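Local coordinates for ATP phosphoribosyltransferase (Methanobacterium thermoautotrophicum, PDB 2VD3), which catalyses the condensation of ATP with 5-phosphoribose 1-diphosphate to form phosphoribosyl-ATP, the first step of histidine biosynthesis, at residues Leu98-Asp103 against Ala155-Asp160; Arg107-Ile112 against Val175-Leu180. All blocks are in the same frame, centred on the assembly; numbering follows the deposited sequence. Where two conformers were deposited one is given.

Interaction 1: residues Leu98-Asp103 against Ala155-Asp160; sequences LAAPED and ADLITD. With MG (magnesium ion), chain J.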
ATOM      1  N   LEU A  98     -24.436  19.413  11.582  1.00 50.59           N
ATOM      2  CA  LEU A  98     -23.984  20.746  11.210  1.00 50.87           C
ATOM      3  C   LEU A  98     -23.132  21.261  12.355  1.00 51.47           C
ATOM      4  O   LEU A  98     -23.574  21.268  13.501  1.00 51.67           O
ATOM      5  CB  LEU A  98     -25.169  21.681  10.966  1.00 50.58           C
ATOM      6  CG  LEU A  98     -24.899  23.062  10.355  1.00 50.15           C
ATOM      7  CD1 LEU A  98     -24.386  22.967   8.922  1.00 49.06           C
ATOM      8  CD2 LEU A  98     -26.162  23.898  10.401  1.00 50.62           C
ATOM      9  N   ALA A  99     -21.908  21.677  12.042  1.00 52.24           N
ATOM     10  CA  ALA A  99     -20.944  22.081  13.065  1.00 52.79           C
ATOM     11  C   ALA A  99     -20.328  23.444  12.776  1.00 53.25           C
ATOM     12  O   ALA A  99     -20.202  23.845  11.616  1.00 53.40           O
ATOM     13  CB  ALA A  99     -19.859  21.022  13.221  1.00 52.61           C
ATOM     14  N   ALA A 100     -19.951  24.145  13.844  1.00 53.73           N
ATOM     15  CA  ALA A 100     -19.337  25.470  13.753  1.00 54.30           C
ATOM     16  C   ALA A 100     -18.044  25.533  14.575  1.00 54.77           C
ATOM     17  O   ALA A 100     -17.926  24.823  15.575  1.00 54.82           O
ATOM     18  CB  ALA A 100     -20.316  26.528  14.232  1.00 54.28           C
ATOM     19  N   PRO A 101     -17.053  26.343  14.133  1.00 55.29           N
ATOM     20  CA  PRO A 101     -15.910  26.719  14.979  1.00 55.82           C
ATOM     21  C   PRO A 101     -16.369  27.044  16.395  1.00 56.22           C
ATOM     22  O   PRO A 101     -17.198  27.931  16.572  1.00 56.38           O
ATOM     23  CB  PRO A 101     -15.381  27.977  14.293  1.00 55.75           C
ATOM     24  CG  PRO A 101     -15.661  27.734  12.844  1.00 55.56           C
ATOM     25  CD  PRO A 101     -16.924  26.903  12.774  1.00 55.21           C
ATOM     26  N   GLU A 102     -15.849  26.318  17.386  1.00 56.75           N
ATOM     27  CA  GLU A 102     -16.395  26.368  18.751  1.00 57.48           C
ATOM     28  C   GLU A 102     -16.527  27.778  19.332  1.00 57.72           C
ATOM     29  O   GLU A 102     -17.440  28.042  20.111  1.00 57.84           O
ATOM     30  CB  GLU A 102     -15.607  25.456  19.703  1.00 57.58           C
ATOM     31  CG  GLU A 102     -14.285  26.028  20.226  1.00 57.73           C
ATOM     32  CD  GLU A 102     -13.430  24.986  20.933  1.00 57.85           C
ATOM     33  OE1 GLU A 102     -13.662  23.770  20.729  1.00 58.45           O
ATOM     34  OE2 GLU A 102     -12.519  25.383  21.688  1.00 58.19           O
ATOM     35  N   ASP A 103     -15.630  28.678  18.932  1.00 58.02           N
ATOM     36  CA  ASP A 103     -15.648  30.063  19.407  1.00 58.50           C
ATOM     37  C   ASP A 103     -16.663  30.955  18.685  1.00 58.54           C
ATOM     38  O   ASP A 103     -16.732  32.158  18.955  1.00 58.47           O
ATOM     39  CB  ASP A 103     -14.246  30.683  19.305  1.00 58.72           C
ATOM     40  CG  ASP A 103     -13.255  30.045  20.263  1.00 59.27           C
ATOM     41  OD1 ASP A 103     -13.575  29.941  21.466  1.00 59.20           O
ATOM     42  OD2 ASP A 103     -12.156  29.650  19.811  1.00 60.12           O
ATOM     43  N   ALA A 155     -15.096  28.143   4.414  1.00 49.52           N
ATOM     44  CA  ALA A 155     -16.435  28.056   4.995  1.00 49.27           C
ATOM     45  C   ALA A 155     -16.506  28.584   6.424  1.00 49.13           C
ATOM     46  O   ALA A 155     -15.514  28.565   7.153  1.00 48.93           O
ATOM     47  CB  ALA A 155     -16.923  26.615   4.954  1.00 49.07           C
ATOM     48  N   ASP A 156     -17.691  29.054   6.808  1.00 49.06           N
ATOM     49  CA  ASP A 156     -18.001  29.385   8.196  1.00 48.81           C
ATOM     50  C   ASP A 156     -18.431  28.124   8.942  1.00 48.49           C
ATOM     51  O   ASP A 156     -18.032  27.906  10.083  1.00 48.46           O
ATOM     52  CB  ASP A 156     -19.114  30.432   8.266  1.00 48.97           C
ATOM     53  CG  ASP A 156     -18.820  31.659   7.423  1.00 49.77           C
ATOM     54  OD1 ASP A 156     -17.813  32.351   7.696  1.00 50.96           O
ATOM     55  OD2 ASP A 156     -19.600  31.932   6.488  1.00 50.23           O
ATOM     56  N   LEU A 157     -19.244  27.299   8.285  1.00 48.16           N
ATOM     57  CA  LEU A 157     -19.766  26.065   8.872  1.00 47.90           C
ATOM     58  C   LEU A 157     -19.465  24.841   8.015  1.00 47.85           C
ATOM     59  O   LEU A 157     -19.161  24.944   6.824  1.00 47.69           O
ATOM     60  CB  LEU A 157     -21.276  26.161   9.078  1.00 47.90           C
ATOM     61  CG  LEU A 157     -21.847  27.348   9.847  1.00 48.25           C
ATOM     62  CD1 LEU A 157     -23.305  27.537   9.492  1.00 48.23           C
ATOM     63  CD2 LEU A 157     -21.675  27.137  11.332  1.00 48.44           C
ATOM     64  N   ILE A 158     -19.560  23.674   8.635  1.00 47.74           N
ATOM     65  CA  ILE A 158     -19.331  22.424   7.934  1.00 47.94           C
ATOM     66  C   ILE A 158     -20.428  21.437   8.278  1.00 48.12           C
ATOM     67  O   ILE A 158     -21.172  21.634   9.233  1.00 48.33           O
ATOM     68  CB  ILE A 158     -17.932  21.804   8.264  1.00 47.68           C
ATOM     69  CG1 ILE A 158     -17.884  21.261   9.696  1.00 47.30           C
ATOM     70  CG2 ILE A 158     -16.814  22.828   8.040  1.00 47.66           C
ATOM     71  CD1 ILE A 158     -16.856  20.160   9.914  1.00 46.11           C
ATOM     72  N   THR A 159     -20.541  20.392   7.475  1.00 48.50           N
ATOM     73  CA  THR A 159     -21.301  19.223   7.864  1.00 48.77           C
ATOM     74  C   THR A 159     -20.270  18.143   8.091  1.00 49.63           C
ATOM     75  O   THR A 159     -19.150  18.234   7.582  1.00 49.78           O
ATOM     76  CB  THR A 159     -22.309  18.765   6.787  1.00 48.57           C
ATOM     77  OG1 THR A 159     -21.606  18.231   5.661  1.00 46.96           O
ATOM     78  CG2 THR A 159     -23.219  19.916   6.350  1.00 47.61           C
ATOM     79  N   ASP A 160     -20.632  17.127   8.859  1.00 50.75           N
ATOM     80  CA  ASP A 160     -19.719  16.024   9.092  1.00 52.01           C
ATOM     81  C   ASP A 160     -20.445  14.772   9.536  1.00 52.85           C
ATOM     82  O   ASP A 160     -21.515  14.839  10.150  1.00 53.12           O
ATOM     83  CB  ASP A 160     -18.658  16.411  10.125  1.00 52.14           C
ATOM     84  CG  ASP A 160     -17.413  15.570  10.010  1.00 52.49           C
ATOM     85  OD1 ASP A 160     -16.570  15.630  10.919  1.00 53.67           O
ATOM     86  OD2 ASP A 160     -17.277  14.844   9.003  1.00 53.51           O
TER
HETATM   87 MG    MG J1294     -16.338  13.085   8.059  1.00 70.94          MG
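Two backbone hydrogen bonds between Ala99 and Ile158 join strands 94-101 and 157-162. Ala99 N donates to Ile158 O over 2.9 Å, and Ile158 N donates back to Ala99 O over 3.1 Å. Both are nearly straight at the hydrogen. This is the hydrogen-bonded pair of the register; Leu98 and Thr159 form the neighbouring non-hydrogen-bonded pair. Ile158 O also receives a CA-H...O contact from Leu98 CA. The strand directions differ by 138°, so the pairing is well short of exactly antiparallel. Beyond Ala100 the register ends, and Pro101, which has no N-H to give, sets its ring CD 3.1 Å from Asp156 O.

The packing lies on both faces of the sheet. On one, Leu98 has CG anti to its backbone nitrogen (chi1 -171°), which carries CD1 over Ile158 O at 3.5 Å and close to Thr159 CG2. The two side chains run obliquely past each other, and Thr159 OG1 is hydrogen-bonded to Thr120 OG1. Leu157, on the Leu98 side, brings CD2 to 3.3 Å from Ala100 CB, a tight approach. On the other face, Ala99 CB sits 4.0 Å from Ile158 CG1, with Leu168 of helix 166-170 against Ala99. The Asp156 side chain bonds through OD2 to Val117 N of the next strand.

Farther along the strand, Asp160 OD2 binds a magnesium ion at 2.2 Å. Strand 157-162 is flanked by 94-101 and 117-120 inside the sheet of a domain related to periplasmic binding proteins. The join rests on main-chain bonds and aliphatic side chains; the polar ends of Asp156, Thr159 and Asp160 serve the next strand or the metal, so the pairing itself needs no side-chain hydrogen bond.

Interaction 2: residues Arg107-Ile112 against Val175-Leu180; sequences RGPEDI and VIDTIL. With MG (magnesium ion), chain M.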
ATOM      1  N   ARG A 107     -24.688  29.311  17.704  0.80 58.29           N
ATOM      2  CA  ARG A 107     -24.862  28.194  18.640  0.80 58.35           C
ATOM      3  C   ARG A 107     -26.010  27.256  18.245  0.80 58.35           C
ATOM      4  O   ARG A 107     -26.135  26.151  18.779  0.80 58.35           O
ATOM      5  CB  ARG A 107     -25.037  28.712  20.073  0.80 58.46           C
ATOM      6  CG  ARG A 107     -23.723  29.038  20.782  0.80 58.15           C
ATOM      7  CD  ARG A 107     -23.884  30.209  21.726  0.80 57.55           C
ATOM      8  NE  ARG A 107     -23.872  31.477  21.002  0.80 57.14           N
ATOM      9  CZ  ARG A 107     -24.491  32.587  21.398  0.80 56.21           C
ATOM     10  NH1 ARG A 107     -25.198  32.606  22.521  0.80 55.59           N
ATOM     11  NH2 ARG A 107     -24.409  33.681  20.654  0.80 55.90           N
ATOM     12  N   GLY A 108     -26.831  27.699  17.297  1.00 58.31           N
ATOM     13  CA  GLY A 108     -27.933  26.891  16.761  1.00 58.23           C
ATOM     14  C   GLY A 108     -28.306  27.396  15.379  1.00 58.23           C
ATOM     15  O   GLY A 108     -27.942  28.517  15.021  1.00 58.33           O
ATOM     16  N   PRO A 109     -29.033  26.579  14.588  1.00 58.32           N
ATOM     17  CA  PRO A 109     -29.398  26.964  13.210  1.00 58.42           C
ATOM     18  C   PRO A 109     -30.105  28.320  13.081  1.00 58.48           C
ATOM     19  O   PRO A 109     -30.101  28.907  11.999  1.00 58.49           O
ATOM     20  CB  PRO A 109     -30.319  25.823  12.741  1.00 58.33           C
ATOM     21  CG  PRO A 109     -30.641  25.028  13.951  1.00 58.29           C
ATOM     22  CD  PRO A 109     -29.540  25.240  14.935  1.00 58.16           C
ATOM     23  N   GLU A 110     -30.685  28.814  14.172  1.00 58.55           N
ATOM     24  CA  GLU A 110     -31.411  30.091  14.158  1.00 58.84           C
ATOM     25  C   GLU A 110     -30.478  31.279  13.924  1.00 58.73           C
ATOM     26  O   GLU A 110     -30.920  32.346  13.485  1.00 58.76           O
ATOM     27  CB  GLU A 110     -32.190  30.311  15.467  1.00 58.81           C
ATOM     28  CG  GLU A 110     -32.755  29.048  16.117  1.00 59.65           C
ATOM     29  CD  GLU A 110     -31.794  28.430  17.128  1.00 61.10           C
ATOM     30  OE1 GLU A 110     -31.468  27.227  16.992  1.00 60.57           O
ATOM     31  OE2 GLU A 110     -31.358  29.156  18.053  1.00 61.54           O
ATOM     32  N   ASP A 111     -29.191  31.077  14.209  1.00 58.53           N
ATOM     33  CA  ASP A 111     -28.194  32.150  14.224  1.00 58.32           C
ATOM     34  C   ASP A 111     -27.491  32.349  12.883  1.00 58.10           C
ATOM     35  O   ASP A 111     -26.708  33.289  12.717  1.00 58.05           O
ATOM     36  CB  ASP A 111     -27.149  31.866  15.312  1.00 58.45           C
ATOM     37  CG  ASP A 111     -27.771  31.622  16.680  1.00 58.65           C
ATOM     38  OD1 ASP A 111     -29.013  31.682  16.798  1.00 59.17           O
ATOM     39  OD2 ASP A 111     -27.014  31.365  17.640  1.00 58.91           O
ATOM     40  N   ILE A 112     -27.763  31.460  11.932  1.00 57.79           N
ATOM     41  CA  ILE A 112     -27.075  31.483  10.646  1.00 57.52           C
ATOM     42  C   ILE A 112     -27.534  32.684   9.816  1.00 57.43           C
ATOM     43  O   ILE A 112     -28.726  32.827   9.531  1.00 57.42           O
ATOM     44  CB  ILE A 112     -27.253  30.152   9.868  1.00 57.50           C
ATOM     45  CG1 ILE A 112     -26.671  28.980  10.668  1.00 57.05           C
ATOM     46  CG2 ILE A 112     -26.586  30.228   8.498  1.00 57.53           C
ATOM     47  CD1 ILE A 112     -27.214  27.619  10.268  1.00 55.90           C
ATOM     48  N   VAL A 175     -21.125  20.779  17.536  1.00 54.36           N
ATOM     49  CA  VAL A 175     -22.348  20.383  16.821  1.00 53.43           C
ATOM     50  C   VAL A 175     -23.449  21.383  17.138  1.00 52.88           C
ATOM     51  O   VAL A 175     -23.805  21.561  18.304  1.00 53.12           O
ATOM     52  CB  VAL A 175     -22.835  18.964  17.229  1.00 53.21           C
ATOM     53  CG1 VAL A 175     -24.154  18.620  16.554  1.00 53.08           C
ATOM     54  CG2 VAL A 175     -21.792  17.913  16.899  1.00 53.69           C
ATOM     55  N   ILE A 176     -23.975  22.051  16.117  1.00 52.01           N
ATOM     56  CA  ILE A 176     -25.077  22.998  16.341  1.00 51.37           C
ATOM     57  C   ILE A 176     -26.426  22.479  15.826  1.00 50.86           C
ATOM     58  O   ILE A 176     -27.464  23.095  16.056  1.00 50.46           O
ATOM     59  CB  ILE A 176     -24.744  24.464  15.880  1.00 51.35           C
ATOM     60  CG1 ILE A 176     -24.423  24.545  14.386  1.00 51.16           C
ATOM     61  CG2 ILE A 176     -23.596  25.032  16.701  1.00 50.85           C
ATOM     62  CD1 ILE A 176     -25.524  25.143  13.565  1.00 51.44           C
ATOM     63  N   ASP A 177     -26.391  21.328  15.149  1.00 50.49           N
ATOM     64  CA  ASP A 177     -27.598  20.582  14.776  1.00 49.81           C
ATOM     65  C   ASP A 177     -27.267  19.224  14.164  1.00 49.37           C
ATOM     66  O   ASP A 177     -26.153  19.002  13.675  1.00 49.17           O
ATOM     67  CB  ASP A 177     -28.479  21.375  13.813  1.00 49.80           C
ATOM     68  CG  ASP A 177     -29.945  20.991  13.913  1.00 49.98           C
ATOM     69  OD1 ASP A 177     -30.272  19.997  14.602  1.00 49.26           O
ATOM     70  OD2 ASP A 177     -30.778  21.691  13.301  1.00 50.27           O
ATOM     71  N   THR A 178     -28.237  18.312  14.227  1.00 48.63           N
ATOM     72  CA  THR A 178     -28.157  17.046  13.511  1.00 47.97           C
ATOM     73  C   THR A 178     -29.048  17.140  12.277  1.00 47.41           C
ATOM     74  O   THR A 178     -30.235  17.416  12.382  1.00 46.75           O
ATOM     75  CB  THR A 178     -28.556  15.839  14.400  1.00 47.86           C
ATOM     76  OG1 THR A 178     -27.681  15.769  15.534  1.00 47.88           O
ATOM     77  CG2 THR A 178     -28.447  14.532  13.624  1.00 47.65           C
ATOM     78  N   ILE A 179     -28.453  16.918  11.109  1.00 47.12           N
ATOM     79  CA  ILE A 179     -29.184  17.011   9.836  1.00 46.70           C
ATOM     80  C   ILE A 179     -29.878  15.701   9.480  1.00 46.19           C
ATOM     81  O   ILE A 179     -31.003  15.708   9.012  1.00 46.38           O
ATOM     82  CB  ILE A 179     -28.246  17.440   8.681  1.00 46.63           C
ATOM     83  CG1 ILE A 179     -27.429  18.671   9.095  1.00 46.47           C
ATOM     84  CG2 ILE A 179     -29.039  17.714   7.421  1.00 46.35           C
ATOM     85  CD1 ILE A 179     -26.299  19.017   8.156  1.00 45.17           C
ATOM     86  N   LEU A 180     -29.208  14.579   9.722  1.00 45.85           N
ATOM     87  CA  LEU A 180     -29.697  13.277   9.281  1.00 45.50           C
ATOM     88  C   LEU A 180     -29.079  12.168  10.119  1.00 44.99           C
ATOM     89  O   LEU A 180     -27.878  12.195  10.418  1.00 45.50           O
ATOM     90  CB  LEU A 180     -29.354  13.049   7.797  1.00 45.79           C
ATOM     91  CG  LEU A 180     -29.781  11.740   7.122  1.00 46.41           C
ATOM     92  CD1 LEU A 180     -30.962  11.952   6.169  1.00 46.73           C
ATOM     93  CD2 LEU A 180     -28.611  11.141   6.386  1.00 46.26           C
TER
HETATM   94 MG    MG M1297     -32.662  19.692  14.307  1.00 71.07          MG
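Gly108 and Ile176 bring the two backbones closest, with their CA atoms 4.8 Å apart. No hydrogen bond crosses between the segments. Residues 109-111 form a short 3-10 turn, with Asp111 N bonded to Gly108 O. The turn is braced by Arg107 N, which reaches Asp111 OD2 from above the carboxylate plane at 3.1 Å. Strand 173-188 has a classic beta bulge here, Ile176 and Asp177 together pairing with Leu98 of strand 94-101.

The Pro109 ring carries much of the contact. Its CD rests 3.2 Å from Ile176 O, and its CG lies 3.4 Å from Asp177 OD2, the ring and the aspartate side chain crossing at about a right angle. Asp177 has CG swung away from its own nitrogen (chi1 -153°), which brings OD2 up to the ring at CG. OD1 binds a magnesium ion at 2.4 Å, and OD2 is hydrogen-bonded to the hydroxyl of Tyr129 on helix 123-132. Tyr129 also touches Pro109. The metal and the tyrosine together probably fix the rotation of the carboxylate.

Ile176 points into the loop with its branches divided. CG2 meets Arg107 O at 3.5 Å, while CD1 lies 3.9 Å from Pro109 N. The CD1 methyl also approaches the Pro109 ring and, more loosely, Ile112 CD1. With an alanine at Pro109, the loss of CG and CD would probably open a gap beside Ile176 O and take away the apolar contact with Asp177 OD2.

Here the loop after strand 94-101 packs on strand 173-188, the neighbour of 94-101. The contact thus sets a loop against a bulged strand in the sheet of the phosphoribosyltransferase domain, whose family falls in the periplasmic-binding-protein clan, and a magnesium ion sits at its margin.

Interaction 1 is the more buried and is held by regular backbone pairing; interaction 2 is partly exposed and has only van der Waals contacts between its segments. Both involve the same sheet, in which strand 94-101 lies between 157-162 and 173-188. Leu98 is shared by the two: its N and O probably bond to Asp177 O and Ile176 N, tying the bulge of interaction 2 to the strand of interaction 1. Methyl and aliphatic groups also join the two, Leu157 on Ile112 and the Thr159 methyl on Ile179. Each contact has an aspartate on a separate magnesium ion, at the end of the pairing in one and beside the proline in the other.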